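Local coordinates for protein trans-4-hydroxy-L-proline dehydratase (Clostridioides difficile 70-100-2010, PDB 6VXC) that uses a glycyl radical to dehydrate trans-4-hydroxy-L-proline to (S)-1-pyrroline-5-carboxylate during the anaerobic breakdown of 4-hydroxyproline, at residues Leu305-Asn310 / Gly375-Ser380; Gly366-Asp371 / Gln400-Thr405; Phe426-Ala431 / Ala747-Asp752; Gln434-Ala439 / Val455-Phe460. All coordinates share one frame; numbering follows the deposited sequence.

Contact 1: residues Leu305-Asn310 / Gly375-Ser380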
loop_
_atom_site.group_PDB
_atom_site.type_symbol
_atom_site.label_atom_id
_atom_site.label_comp_id
_atom_site.label_asym_id
_atom_site.label_seq_id
_atom_site.Cartn_x
_atom_site.Cartn_y
_atom_site.Cartn_z
ATOM N N LEU A 305 -2.302 8.135 14.322
ATOM C CA LEU A 305 -1.301 9.011 14.918
ATOM C C LEU A 305 -1.927 10.025 15.870
ATOM O O LEU A 305 -1.394 10.254 16.954
ATOM C CB LEU A 305 -0.508 9.715 13.812
ATOM C CG LEU A 305 0.601 10.686 14.224
ATOM C CD1 LEU A 305 1.674 9.989 15.045
ATOM C CD2 LEU A 305 1.217 11.370 12.990
ATOM N N ASP A 306 -3.071 10.624 15.501
ATOM C CA ASP A 306 -3.664 11.633 16.377
ATOM C C ASP A 306 -4.149 11.026 17.692
ATOM O O ASP A 306 -4.173 11.719 18.712
ATOM C CB ASP A 306 -4.804 12.432 15.680
ATOM C CG ASP A 306 -5.960 11.565 15.101
ATOM O OD1 ASP A 306 -5.967 10.329 15.248
ATOM O OD2 ASP A 306 -6.892 12.182 14.497
ATOM N N GLN A 307 -4.529 9.742 17.698
ATOM C CA GLN A 307 -4.916 9.106 18.956
ATOM C C GLN A 307 -3.700 8.842 19.843
ATOM O O GLN A 307 -3.772 9.010 21.064
ATOM C CB GLN A 307 -5.675 7.802 18.695
ATOM C CG GLN A 307 -6.910 7.942 17.769
ATOM C CD GLN A 307 -7.867 9.015 18.235
ATOM O OE1 GLN A 307 -8.509 8.886 19.287
ATOM N NE2 GLN A 307 -7.950 10.100 17.471
ATOM N N HIS A 308 -2.575 8.439 19.255
ATOM C CA HIS A 308 -1.411 8.106 20.071
ATOM C C HIS A 308 -0.753 9.361 20.635
ATOM O O HIS A 308 -0.261 9.345 21.767
ATOM C CB HIS A 308 -0.410 7.275 19.260
ATOM C CG HIS A 308 -1.005 6.018 18.714
ATOM N ND1 HIS A 308 -0.954 5.686 17.375
ATOM C CD2 HIS A 308 -1.725 5.043 19.316
ATOM C CE1 HIS A 308 -1.604 4.553 17.182
ATOM N NE2 HIS A 308 -2.080 4.142 18.344
ATOM N N LEU A 309 -0.721 10.449 19.857
ATOM C CA LEU A 309 -0.004 11.647 20.285
ATOM C C LEU A 309 -0.821 12.537 21.220
ATOM O O LEU A 309 -0.236 13.275 22.015
ATOM C CB LEU A 309 0.449 12.460 19.074
ATOM C CG LEU A 309 1.567 11.879 18.207
ATOM C CD1 LEU A 309 1.941 12.862 17.111
ATOM C CD2 LEU A 309 2.797 11.489 19.041
ATOM N N ASN A 310 -2.147 12.487 21.155
ATOM C CA ASN A 310 -2.937 13.454 21.912
ATOM C C ASN A 310 -2.679 13.407 23.414
ATOM O O ASN A 310 -2.609 14.484 24.025
ATOM C CB ASN A 310 -4.433 13.277 21.624
ATOM C CG ASN A 310 -5.260 14.442 22.169
ATOM O OD1 ASN A 310 -5.075 15.594 21.766
ATOM N ND2 ASN A 310 -6.157 14.149 23.102
ATOM N N GLY A 375 -13.183 10.851 17.590
ATOM C CA GLY A 375 -11.752 10.910 17.830
ATOM C C GLY A 375 -11.050 12.182 17.403
ATOM O O GLY A 375 -9.844 12.324 17.632
ATOM N N VAL A 376 -11.761 13.110 16.765
ATOM C CA VAL A 376 -11.140 14.375 16.388
ATOM C C VAL A 376 -10.665 15.091 17.643
ATOM O O VAL A 376 -11.421 15.263 18.604
ATOM C CB VAL A 376 -12.122 15.227 15.573
ATOM C CG1 VAL A 376 -11.608 16.652 15.430
ATOM C CG2 VAL A 376 -12.336 14.578 14.200
ATOM N N ASN A 377 -9.397 15.477 17.655
ATOM C CA ASN A 377 -8.794 16.177 18.778
ATOM C C ASN A 377 -7.869 17.244 18.204
ATOM O O ASN A 377 -7.769 17.416 16.984
ATOM C CB ASN A 377 -8.072 15.194 19.729
ATOM C CG ASN A 377 -6.935 14.428 19.051
ATOM O OD1 ASN A 377 -6.138 15.002 18.301
ATOM N ND2 ASN A 377 -6.861 13.116 19.313
ATOM N N GLU A 378 -7.162 17.952 19.085
ATOM C CA GLU A 378 -6.337 19.062 18.620
ATOM C C GLU A 378 -5.232 18.578 17.696
ATOM O O GLU A 378 -4.867 19.276 16.746
ATOM C CB GLU A 378 -5.720 19.827 19.796
ATOM C CG GLU A 378 -6.675 20.777 20.482
ATOM C CD GLU A 378 -7.301 21.763 19.504
ATOM O OE1 GLU A 378 -8.550 21.750 19.360
ATOM O OE2 GLU A 378 -6.546 22.520 18.852
ATOM N N VAL A 379 -4.666 17.398 17.973
ATOM C CA VAL A 379 -3.613 16.887 17.100
ATOM C C VAL A 379 -4.170 16.615 15.714
ATOM O O VAL A 379 -3.469 16.797 14.719
ATOM C CB VAL A 379 -2.934 15.616 17.680
ATOM C CG1 VAL A 379 -1.872 15.117 16.705
ATOM C CG2 VAL A 379 -2.271 15.890 19.048
ATOM N N SER A 380 -5.428 16.175 15.627
ATOM C CA SER A 380 -6.051 15.940 14.325
ATOM C C SER A 380 -5.987 17.185 13.459
ATOM O O SER A 380 -5.685 17.112 12.260
ATOM C CB SER A 380 -7.513 15.502 14.482
ATOM O OG SER A 380 -7.689 14.515 15.467
HETATM O O HOH W 1 -8.739 11.168 20.801
HETATM O O HOH W 2 -6.876 17.635 22.137
#

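Contact 2: residues Gly366-Asp371 / Gln400-Thr405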
loop_
_atom_site.group_PDB
_atom_site.type_symbol
_atom_site.label_atom_id
_atom_site.label_comp_id
_atom_site.label_asym_id
_atom_site.label_seq_id
_atom_site.Cartn_x
_atom_site.Cartn_y
_atom_site.Cartn_z
ATOM N N GLY A 366 -8.633 11.520 12.438
ATOM C CA GLY A 366 -10.056 11.659 12.681
ATOM C C GLY A 366 -10.646 10.444 13.377
ATOM O O GLY A 366 -10.229 10.096 14.486
ATOM N N GLY A 367 -11.607 9.790 12.728
ATOM C CA GLY A 367 -12.113 8.510 13.162
ATOM C C GLY A 367 -12.696 8.555 14.562
ATOM O O GLY A 367 -13.341 9.529 14.975
ATOM N N ILE A 368 -12.508 7.445 15.284
ATOM C CA ILE A 368 -13.020 7.253 16.634
ATOM C C ILE A 368 -11.860 6.903 17.551
ATOM O O ILE A 368 -10.827 6.392 17.117
ATOM C CB ILE A 368 -14.111 6.167 16.694
ATOM C CG1 ILE A 368 -13.591 4.845 16.113
ATOM C CG2 ILE A 368 -15.349 6.605 15.935
ATOM C CD1 ILE A 368 -14.615 3.798 16.112
ATOM N N ASN A 369 -12.039 7.195 18.837
ATOM C CA ASN A 369 -11.036 6.848 19.832
ATOM C C ASN A 369 -11.214 5.402 20.277
ATOM O O ASN A 369 -12.155 4.716 19.871
ATOM C CB ASN A 369 -11.082 7.845 20.997
ATOM C CG ASN A 369 -12.404 7.852 21.745
ATOM O OD1 ASN A 369 -13.135 6.873 21.779
ATOM N ND2 ASN A 369 -12.701 8.981 22.376
ATOM N N PRO A 370 -10.296 4.893 21.102
ATOM C CA PRO A 370 -10.400 3.492 21.520
ATOM C C PRO A 370 -11.702 3.159 22.228
ATOM O O PRO A 370 -12.088 1.987 22.240
ATOM C CB PRO A 370 -9.179 3.313 22.430
ATOM C CG PRO A 370 -8.190 4.276 21.882
ATOM C CD PRO A 370 -9.001 5.483 21.493
ATOM N N ASP A 371 -12.411 4.145 22.785
ATOM C CA ASP A 371 -13.714 3.895 23.385
ATOM C C ASP A 371 -14.847 3.907 22.366
ATOM O O ASP A 371 -15.985 3.611 22.730
ATOM C CB ASP A 371 -14.012 4.940 24.474
ATOM C CG ASP A 371 -13.133 4.771 25.708
ATOM O OD1 ASP A 371 -12.766 3.626 26.020
ATOM O OD2 ASP A 371 -12.815 5.779 26.366
ATOM N N GLN A 400 -10.302 9.558 8.421
ATOM C CA GLN A 400 -11.439 8.701 8.715
ATOM C C GLN A 400 -12.618 9.584 9.102
ATOM O O GLN A 400 -12.526 10.382 10.041
ATOM C CB GLN A 400 -11.126 7.714 9.839
ATOM C CG GLN A 400 -10.587 6.366 9.392
ATOM C CD GLN A 400 -10.649 5.323 10.502
ATOM O OE1 GLN A 400 -11.691 5.134 11.130
ATOM N NE2 GLN A 400 -9.519 4.674 10.777
ATOM N N ILE A 401 -13.721 9.416 8.398
ATOM C CA ILE A 401 -14.932 10.175 8.625
ATOM C C ILE A 401 -15.950 9.219 9.219
ATOM O O ILE A 401 -16.264 8.193 8.615
ATOM C CB ILE A 401 -15.446 10.807 7.322
ATOM C CG1 ILE A 401 -14.380 11.725 6.699
ATOM C CG2 ILE A 401 -16.772 11.508 7.558
ATOM C CD1 ILE A 401 -13.839 12.824 7.614
ATOM N N SER A 402 -16.442 9.556 10.404
ATOM C CA SER A 402 -17.487 8.844 11.121
ATOM C C SER A 402 -18.763 9.673 11.114
ATOM O O SER A 402 -18.729 10.895 10.968
ATOM C CB SER A 402 -17.044 8.566 12.573
ATOM O OG SER A 402 -18.118 8.178 13.414
ATOM N N LYS A 403 -19.896 8.993 11.313
ATOM C CA LYS A 403 -21.134 9.706 11.617
ATOM C C LYS A 403 -20.983 10.590 12.854
ATOM O O LYS A 403 -21.776 11.516 13.042
ATOM C CB LYS A 403 -22.273 8.711 11.818
ATOM C CG LYS A 403 -22.058 7.818 13.015
ATOM C CD LYS A 403 -23.156 6.784 13.184
ATOM C CE LYS A 403 -22.940 5.980 14.470
ATOM N NZ LYS A 403 -24.037 5.005 14.731
ATOM N N LYS A 404 -19.995 10.310 13.702
ATOM C CA LYS A 404 -19.696 11.079 14.903
ATOM C C LYS A 404 -18.714 12.224 14.672
ATOM O O LYS A 404 -18.476 13.002 15.601
ATOM C CB LYS A 404 -19.121 10.163 15.991
ATOM C CG LYS A 404 -19.945 8.905 16.335
ATOM C CD LYS A 404 -19.178 8.114 17.368
ATOM C CE LYS A 404 -19.981 7.006 18.040
ATOM N NZ LYS A 404 -20.096 5.835 17.175
ATOM N N THR A 405 -18.168 12.353 13.469
ATOM C CA THR A 405 -17.145 13.342 13.146
ATOM C C THR A 405 -17.777 14.724 12.997
ATOM O O THR A 405 -18.781 14.867 12.301
ATOM C CB THR A 405 -16.439 12.962 11.840
ATOM O OG1 THR A 405 -15.790 11.691 11.981
ATOM C CG2 THR A 405 -15.427 14.044 11.416
HETATM O O HOH W 3 -14.372 11.857 14.121
HETATM O O HOH W 4 -11.200 5.234 13.736
#

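Contact 3: residues Phe426-Ala431 / Ala747-Asp752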
loop_
_atom_site.group_PDB
_atom_site.type_symbol
_atom_site.label_atom_id
_atom_site.label_comp_id
_atom_site.label_asym_id
_atom_site.label_seq_id
_atom_site.Cartn_x
_atom_site.Cartn_y
_atom_site.Cartn_z
ATOM N N PHE A 426 -10.771 9.882 1.774
ATOM C CA PHE A 426 -11.777 9.775 2.821
ATOM C C PHE A 426 -12.156 8.311 3.016
ATOM O O PHE A 426 -12.464 7.621 2.044
ATOM C CB PHE A 426 -13.024 10.606 2.463
ATOM C CG PHE A 426 -12.731 12.074 2.199
ATOM C CD1 PHE A 426 -12.300 12.498 0.951
ATOM C CD2 PHE A 426 -12.900 13.018 3.196
ATOM C CE1 PHE A 426 -12.029 13.845 0.703
ATOM C CE2 PHE A 426 -12.636 14.355 2.957
ATOM C CZ PHE A 426 -12.192 14.774 1.710
ATOM N N TYR A 427 -12.164 7.852 4.269
ATOM C CA TYR A 427 -12.533 6.488 4.629
ATOM C C TYR A 427 -13.691 6.502 5.617
ATOM O O TYR A 427 -13.733 7.345 6.516
ATOM C CB TYR A 427 -11.357 5.713 5.260
ATOM C CG TYR A 427 -10.119 5.643 4.403
ATOM C CD1 TYR A 427 -10.061 4.779 3.314
ATOM C CD2 TYR A 427 -9.006 6.419 4.697
ATOM C CE1 TYR A 427 -8.939 4.717 2.508
ATOM C CE2 TYR A 427 -7.876 6.366 3.909
ATOM C CZ TYR A 427 -7.846 5.509 2.812
ATOM O OH TYR A 427 -6.719 5.454 2.040
ATOM N N ASN A 428 -14.602 5.540 5.465
ATOM C CA ASN A 428 -15.826 5.444 6.263
ATOM C C ASN A 428 -15.547 4.638 7.531
ATOM O O ASN A 428 -15.413 3.410 7.482
ATOM C CB ASN A 428 -16.941 4.810 5.436
ATOM C CG ASN A 428 -18.258 4.709 6.189
ATOM O OD1 ASN A 428 -18.318 4.944 7.391
ATOM N ND2 ASN A 428 -19.332 4.395 5.465
ATOM N N THR A 429 -15.475 5.331 8.668
ATOM C CA THR A 429 -15.174 4.668 9.936
ATOM C C THR A 429 -16.168 3.556 10.244
ATOM O O THR A 429 -15.774 2.474 10.704
ATOM C CB THR A 429 -15.148 5.688 11.076
ATOM O OG1 THR A 429 -14.065 6.604 10.884
ATOM C CG2 THR A 429 -15.035 4.990 12.429
ATOM N N GLU A 430 -17.457 3.796 10.013
ATOM C CA GLU A 430 -18.436 2.759 10.328
ATOM C C GLU A 430 -18.272 1.547 9.423
ATOM O O GLU A 430 -18.488 0.421 9.870
ATOM C CB GLU A 430 -19.869 3.296 10.257
ATOM C CG GLU A 430 -20.273 3.988 11.566
ATOM C CD GLU A 430 -19.568 5.323 11.735
ATOM O OE1 GLU A 430 -19.751 6.163 10.846
ATOM O OE2 GLU A 430 -18.808 5.511 12.717
ATOM N N ALA A 431 -17.890 1.751 8.158
ATOM C CA ALA A 431 -17.634 0.609 7.290
ATOM C C ALA A 431 -16.412 -0.169 7.757
ATOM O O ALA A 431 -16.444 -1.399 7.854
ATOM C CB ALA A 431 -17.466 1.077 5.841
ATOM N N ALA A 747 -23.102 11.263 1.884
ATOM C CA ALA A 747 -24.122 10.463 1.225
ATOM C C ALA A 747 -23.590 9.070 0.932
ATOM O O ALA A 747 -24.215 8.065 1.285
ATOM C CB ALA A 747 -24.582 11.144 -0.066
ATOM N N TYR A 748 -22.404 8.996 0.337
ATOM C CA TYR A 748 -21.821 7.698 0.029
ATOM C C TYR A 748 -21.644 6.882 1.299
ATOM O O TYR A 748 -22.036 5.715 1.357
ATOM C CB TYR A 748 -20.476 7.885 -0.679
ATOM C CG TYR A 748 -19.857 6.594 -1.204
ATOM C CD1 TYR A 748 -20.640 5.615 -1.822
ATOM C CD2 TYR A 748 -18.483 6.372 -1.108
ATOM C CE1 TYR A 748 -20.067 4.446 -2.316
ATOM C CE2 TYR A 748 -17.902 5.206 -1.595
ATOM C CZ TYR A 748 -18.695 4.244 -2.198
ATOM O OH TYR A 748 -18.126 3.077 -2.679
ATOM N N PHE A 749 -21.106 7.507 2.348
ATOM C CA PHE A 749 -20.820 6.767 3.573
ATOM C C PHE A 749 -22.104 6.401 4.305
ATOM O O PHE A 749 -22.166 5.365 4.981
ATOM C CB PHE A 749 -19.873 7.567 4.477
ATOM C CG PHE A 749 -18.453 7.677 3.950
ATOM C CD1 PHE A 749 -18.083 7.080 2.754
ATOM C CD2 PHE A 749 -17.495 8.379 4.667
ATOM C CE1 PHE A 749 -16.779 7.179 2.273
ATOM C CE2 PHE A 749 -16.191 8.494 4.200
ATOM C CZ PHE A 749 -15.833 7.892 3.002
ATOM N N ASN A 750 -23.155 7.207 4.149
ATOM C CA ASN A 750 -24.418 6.830 4.748
ATOM C C ASN A 750 -24.986 5.572 4.110
ATOM O O ASN A 750 -25.787 4.890 4.746
ATOM C CB ASN A 750 -25.443 7.970 4.635
ATOM C CG ASN A 750 -26.507 7.880 5.705
ATOM O OD1 ASN A 750 -26.205 8.007 6.890
ATOM N ND2 ASN A 750 -27.736 7.611 5.311
ATOM N N MET A 751 -24.595 5.257 2.875
ATOM C CA MET A 751 -24.949 3.999 2.225
ATOM C C MET A 751 -23.903 2.909 2.437
ATOM O O MET A 751 -23.959 1.876 1.755
ATOM C CB MET A 751 -25.162 4.218 0.727
ATOM C CG MET A 751 -26.285 5.171 0.386
ATOM S SD MET A 751 -26.557 5.369 -1.380
ATOM C CE MET A 751 -25.113 6.248 -1.934
ATOM N N ASP A 752 -22.949 3.136 3.341
ATOM C CA ASP A 752 -21.899 2.189 3.728
ATOM C C ASP A 752 -20.820 1.999 2.667
ATOM O O ASP A 752 -20.139 0.981 2.660
ATOM C CB ASP A 752 -22.514 0.841 4.128
ATOM C CG ASP A 752 -23.315 0.939 5.414
ATOM O OD1 ASP A 752 -22.935 1.762 6.271
ATOM O OD2 ASP A 752 -24.343 0.256 5.542
#

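Contact 4: residues Gln434-Ala439 / Val455-Phe460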
loop_
_atom_site.group_PDB
_atom_site.type_symbol
_atom_site.label_atom_id
_atom_site.label_comp_id
_atom_site.label_asym_id
_atom_site.label_seq_id
_atom_site.Cartn_x
_atom_site.Cartn_y
_atom_site.Cartn_z
ATOM N N GLN A 434 -17.230 -2.340 10.818
ATOM C CA GLN A 434 -18.062 -3.484 10.466
ATOM C C GLN A 434 -17.309 -4.491 9.594
ATOM O O GLN A 434 -17.468 -5.706 9.771
ATOM C CB GLN A 434 -19.348 -2.986 9.803
ATOM C CG GLN A 434 -20.376 -2.486 10.822
ATOM C CD GLN A 434 -21.596 -1.833 10.188
ATOM O OE1 GLN A 434 -21.487 -1.132 9.189
ATOM N NE2 GLN A 434 -22.770 -2.165 10.695
ATOM N N GLU A 435 -16.468 -4.007 8.673
ATOM C CA GLU A 435 -15.613 -4.906 7.905
ATOM C C GLU A 435 -14.751 -5.752 8.838
ATOM O O GLU A 435 -14.646 -6.976 8.676
ATOM C CB GLU A 435 -14.737 -4.103 6.940
ATOM C CG GLU A 435 -15.486 -3.465 5.746
ATOM C CD GLU A 435 -14.727 -2.275 5.186
ATOM O OE1 GLU A 435 -13.498 -2.209 5.415
ATOM O OE2 GLU A 435 -15.350 -1.389 4.553
ATOM N N LEU A 436 -14.134 -5.108 9.828
ATOM C CA LEU A 436 -13.293 -5.824 10.777
ATOM C C LEU A 436 -14.095 -6.847 11.563
ATOM O O LEU A 436 -13.649 -7.982 11.755
ATOM C CB LEU A 436 -12.596 -4.818 11.702
ATOM C CG LEU A 436 -11.520 -3.991 11.001
ATOM C CD1 LEU A 436 -11.114 -2.764 11.822
ATOM C CD2 LEU A 436 -10.299 -4.862 10.725
ATOM N N MET A 437 -15.272 -6.457 12.045
ATOM C CA MET A 437 -16.077 -7.387 12.827
ATOM C C MET A 437 -16.599 -8.531 11.969
ATOM O O MET A 437 -16.666 -9.672 12.431
ATOM C CB MET A 437 -17.227 -6.657 13.521
ATOM C CG MET A 437 -16.757 -5.688 14.612
ATOM S SD MET A 437 -18.181 -4.980 15.455
ATOM C CE MET A 437 -18.651 -6.271 16.528
ATOM N N GLU A 438 -16.952 -8.254 10.714
ATOM C CA GLU A 438 -17.351 -9.346 9.830
ATOM C C GLU A 438 -16.234 -10.379 9.679
ATOM O O GLU A 438 -16.508 -11.576 9.568
ATOM C CB GLU A 438 -17.763 -8.788 8.471
ATOM C CG GLU A 438 -17.994 -9.830 7.394
ATOM C CD GLU A 438 -19.240 -10.680 7.604
ATOM O OE1 GLU A 438 -19.534 -11.506 6.718
ATOM O OE2 GLU A 438 -19.949 -10.495 8.609
ATOM N N ALA A 439 -14.982 -9.936 9.708
ATOM C CA ALA A 439 -13.828 -10.813 9.596
ATOM C C ALA A 439 -13.423 -11.467 10.922
ATOM O O ALA A 439 -12.462 -12.240 10.940
ATOM C CB ALA A 439 -12.640 -10.022 9.021
ATOM N N VAL A 455 -6.293 1.390 0.476
ATOM C CA VAL A 455 -7.624 1.411 1.071
ATOM C C VAL A 455 -7.816 0.219 2.007
ATOM O O VAL A 455 -8.944 -0.089 2.391
ATOM C CB VAL A 455 -8.725 1.397 -0.010
ATOM C CG1 VAL A 455 -8.654 2.649 -0.915
ATOM C CG2 VAL A 455 -8.662 0.064 -0.821
ATOM N N GLU A 456 -6.731 -0.457 2.385
ATOM C CA GLU A 456 -6.839 -1.803 2.955
ATOM C C GLU A 456 -7.153 -1.764 4.452
ATOM O O GLU A 456 -6.402 -1.180 5.231
ATOM C CB GLU A 456 -5.559 -2.593 2.694
ATOM C CG GLU A 456 -5.298 -2.848 1.212
ATOM C CD GLU A 456 -4.529 -1.722 0.547
ATOM O OE1 GLU A 456 -5.161 -0.865 -0.104
ATOM O OE2 GLU A 456 -3.294 -1.695 0.689
ATOM N N THR A 457 -8.246 -2.426 4.840
ATOM C CA THR A 457 -8.741 -2.449 6.215
ATOM C C THR A 457 -7.963 -3.441 7.068
ATOM O O THR A 457 -7.735 -4.581 6.654
ATOM C CB THR A 457 -10.210 -2.844 6.231
ATOM O OG1 THR A 457 -10.950 -1.933 5.429
ATOM C CG2 THR A 457 -10.755 -2.823 7.663
ATOM N N GLY A 458 -7.569 -3.015 8.261
ATOM C CA GLY A 458 -6.828 -3.886 9.151
ATOM C C GLY A 458 -6.932 -3.452 10.593
ATOM O O GLY A 458 -7.285 -2.310 10.902
ATOM N N CYS A 459 -6.597 -4.373 11.478
ATOM C CA CYS A 459 -6.593 -4.099 12.907
ATOM C C CYS A 459 -5.159 -3.754 13.333
ATOM O O CYS A 459 -4.333 -4.642 13.582
ATOM C CB CYS A 459 -7.171 -5.277 13.677
ATOM S SG CYS A 459 -7.286 -4.915 15.438
ATOM N N PHE A 460 -4.886 -2.451 13.428
ATOM C CA PHE A 460 -3.526 -1.915 13.564
ATOM C C PHE A 460 -2.805 -2.485 14.776
ATOM O O PHE A 460 -3.320 -2.444 15.889
ATOM C CB PHE A 460 -3.586 -0.384 13.680
ATOM C CG PHE A 460 -4.138 0.311 12.463
ATOM C CD1 PHE A 460 -4.257 -0.351 11.248
ATOM C CD2 PHE A 460 -4.532 1.649 12.541
ATOM C CE1 PHE A 460 -4.755 0.306 10.121
ATOM C CE2 PHE A 460 -5.028 2.307 11.426
ATOM C CZ PHE A 460 -5.137 1.643 10.218
#

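Contact 1: residues Leu305-Asn310 / Gly375-Ser380
The capping box of Asn377 and Ser380, which starts helix 378-390, docks against the first turns of helix 305-318 at Asp306, Gln307 and Asn310. Within the box Ser380 N donates to Asn377 OD1 at 3.0 Å, and Asn377 N returns the bond to Ser380 OG. That hydroxyl also reaches across, OG donating to Asp306 OD2 at 2.6 Å on the anti side, tilted 34° out of the carboxylate plane; OD2 has a second donor in Gly366 N. Asp306 OD1 pairs with Arg304 and is met by Gln307 NE2 from above the carboxylate plane. A bend at chi2 (-53°) turns the Gln307 amide back to Gly375, NE2 lying 2.9 Å from Gly375 O. Gly375 O and Asp306 OD1 both lie in the plane of this amide, which would hold its rotation. Asp306 O is gripped from opposite faces by Asn310 N, 3.3 Å away in its own helix, and by Asn377 ND2 at 3.1 Å. Val379 CG1 packs 3.9 Å from Asp306 CA and more loosely on Leu309 CB, with CG2 against Asn310 CA. The Asn310 and Asn377 amides lie stacked, their planes 7° apart, and a water bridges Asn310 OD1 to Glu378 N, donating to OD1 at 2.7 Å.

Contact 2: residues Gly366-Asp371 / Gln400-Thr405
Gln400 lays its CB against Gly367, 3.6 Å from Gly367 CA, while its backbone O accepts from Gly367 N at 2.9 Å with the donor 39° out of the carbonyl plane. Chi1 of Gln400, at -92°, is displaced from the usual staggered value, and beyond CG the chain runs extended, which carries the amide alongside the glycine. There OE1 is bonded to Thr429 OG1 and accepts a water that is held in turn by Ile368 N, whereas NE2 is taken by Asn364 OD1 and Gly449 O. Gly366 bridges to Gln400 in parallel register, the link between strands 362-366 and 396-401. With helix 378-390 between them, these two strands form a beta-alpha-beta crossover, consistent with the alpha/beta barrel of glycyl radical enzymes. Past the strand, Ser402 to Thr405 make a type I turn. Ser402 OG, anti to the backbone N (chi1 165°), accepts from Lys404 N at 2.9 Å as an ST turn and is bonded to Glu430 OE2. Ile368 meets this turn with CG2, 4.1 Å from Ser402 OG, and its branch also lies near Lys404 CD. Thr405 OG1 accepts from Ser402 N at 2.7 Å and gives its proton to a second water, 2.6 Å away, which donates to Gly367 O.

Contact 3: residues Phe426-Ala431 / Ala747-Asp752
The carbonyl O of Phe749 takes two donors, Asp752 N at 2.9 Å, three residues on in the same chain, and Asn428 ND2 at 3.0 Å from across the contact. The first belongs to a Schellman motif that ends helix 734-750, with Asp752 at positive phi as its C-prime residue. The second is weak, bent to 123° at the hydrogen, but ND2 is also hydrogen-bonded to Gly753 O, so the amide reaches one carbonyl in the last turn and another just past the helix. Asn428 is at the same time the N-cap residue of helix 429-438, its OD1 weakly accepting from Glu430 N and Ala431 N. One asparagine side chain thus joins the end of one helix to the start of another. Its CB sits over the face of the Phe749 ring, a CH-pi contact with Asn428 CB 3.6 Å from the ring centroid and 11° off the ring normal. From there CG, anti to the backbone N (chi1 -179°), carries the amide on past the ring toward Phe749 CB and O. At the ring edge Phe749 CZ lies 3.5 Å from Phe426 O, with Phe426 CB at 3.9 Å from the same CZ. The CB atom of Tyr427 points away from this helix; its hydroxyl bonds to Cys454 O, the backbone of the probable radical cysteine. Between these two segments, then, a ring face and one bent bond carry the contact, while regular backbone bonds from Phe426 to Ile756 and from Asn428 to His754 tie the pyruvate formate-lyase-like and glycine-radical regions alongside.

Contact 4: residues Gln434-Ala439 / Val455-Phe460
Two kinds of interaction join Glu435 and Leu436 of helix 429-438 to Thr457, Gly458 and Cys459. The polar one is a short hydrogen bond in which Thr457 OG1 donates to Glu435 OE1 at 2.6 Å, approaching nearly in line with the C-O bond of the carboxylate. The two side chains cross at about a right angle, and the glutamate runs extended beyond CG to span the distance. Its second oxygen, OE2, is bonded to His754 ND1, while NE2 of that histidine holds Val455 O, so the carboxylate and imidazole together connect the helix to the loop residue before the strand. The apolar part belongs to Leu436. Its CG sits 3.6 Å from Thr457 CG2, the methyl that a chi1 of -57° on Thr457 places anti to the backbone N. CD2 continues over bare main chain at Gly458, 3.7 Å from Gly458 C, and ends 4.3 Å from Cys459 CB. Thr457 faces the helix, whereas the CB of Glu456, by similarity the proton acceptor, points away, so the contact lies on the other side of the strand from that residue. The bonds of Glu456 are local: OE1 accepts Val455 N at 2.6 Å, almost straight at 177°, and OE2 is held by His180 NE2. Strand 456-458 begins two residues after Cys454, the probable radical cysteine. It pairs antiparallel with strand 450-452, Gly458 bonding to Gly450, and helix 434-438 passes it at 62° with axes 8.5 Å apart, while helix 443-446 packs on Leu436 and Cys459.

Overall arrangement
Contacts 1, 2 and 3 form a connected row: contacts 1 and 2 have centres 11 Å apart, as do contacts 2 and 3, and each pair touches. Contact 1 alternates with contact 2 along the chain, since 375-380 falls between 366-371 and 400-405; both precede contact 3. Strands 362-366, 396-401 and 426-428 run side by side and parallel in one sheet, and contacts 2 and 3 meet on it at Ile401 N and Tyr427 O. Contact 4, whose segments lie between the two of contact 3, shares helix 429-438 with it; their centres are about 14 Å apart. The row thereby links helices 305-318 and 378-390 to the strand region next to the probable radical cysteine.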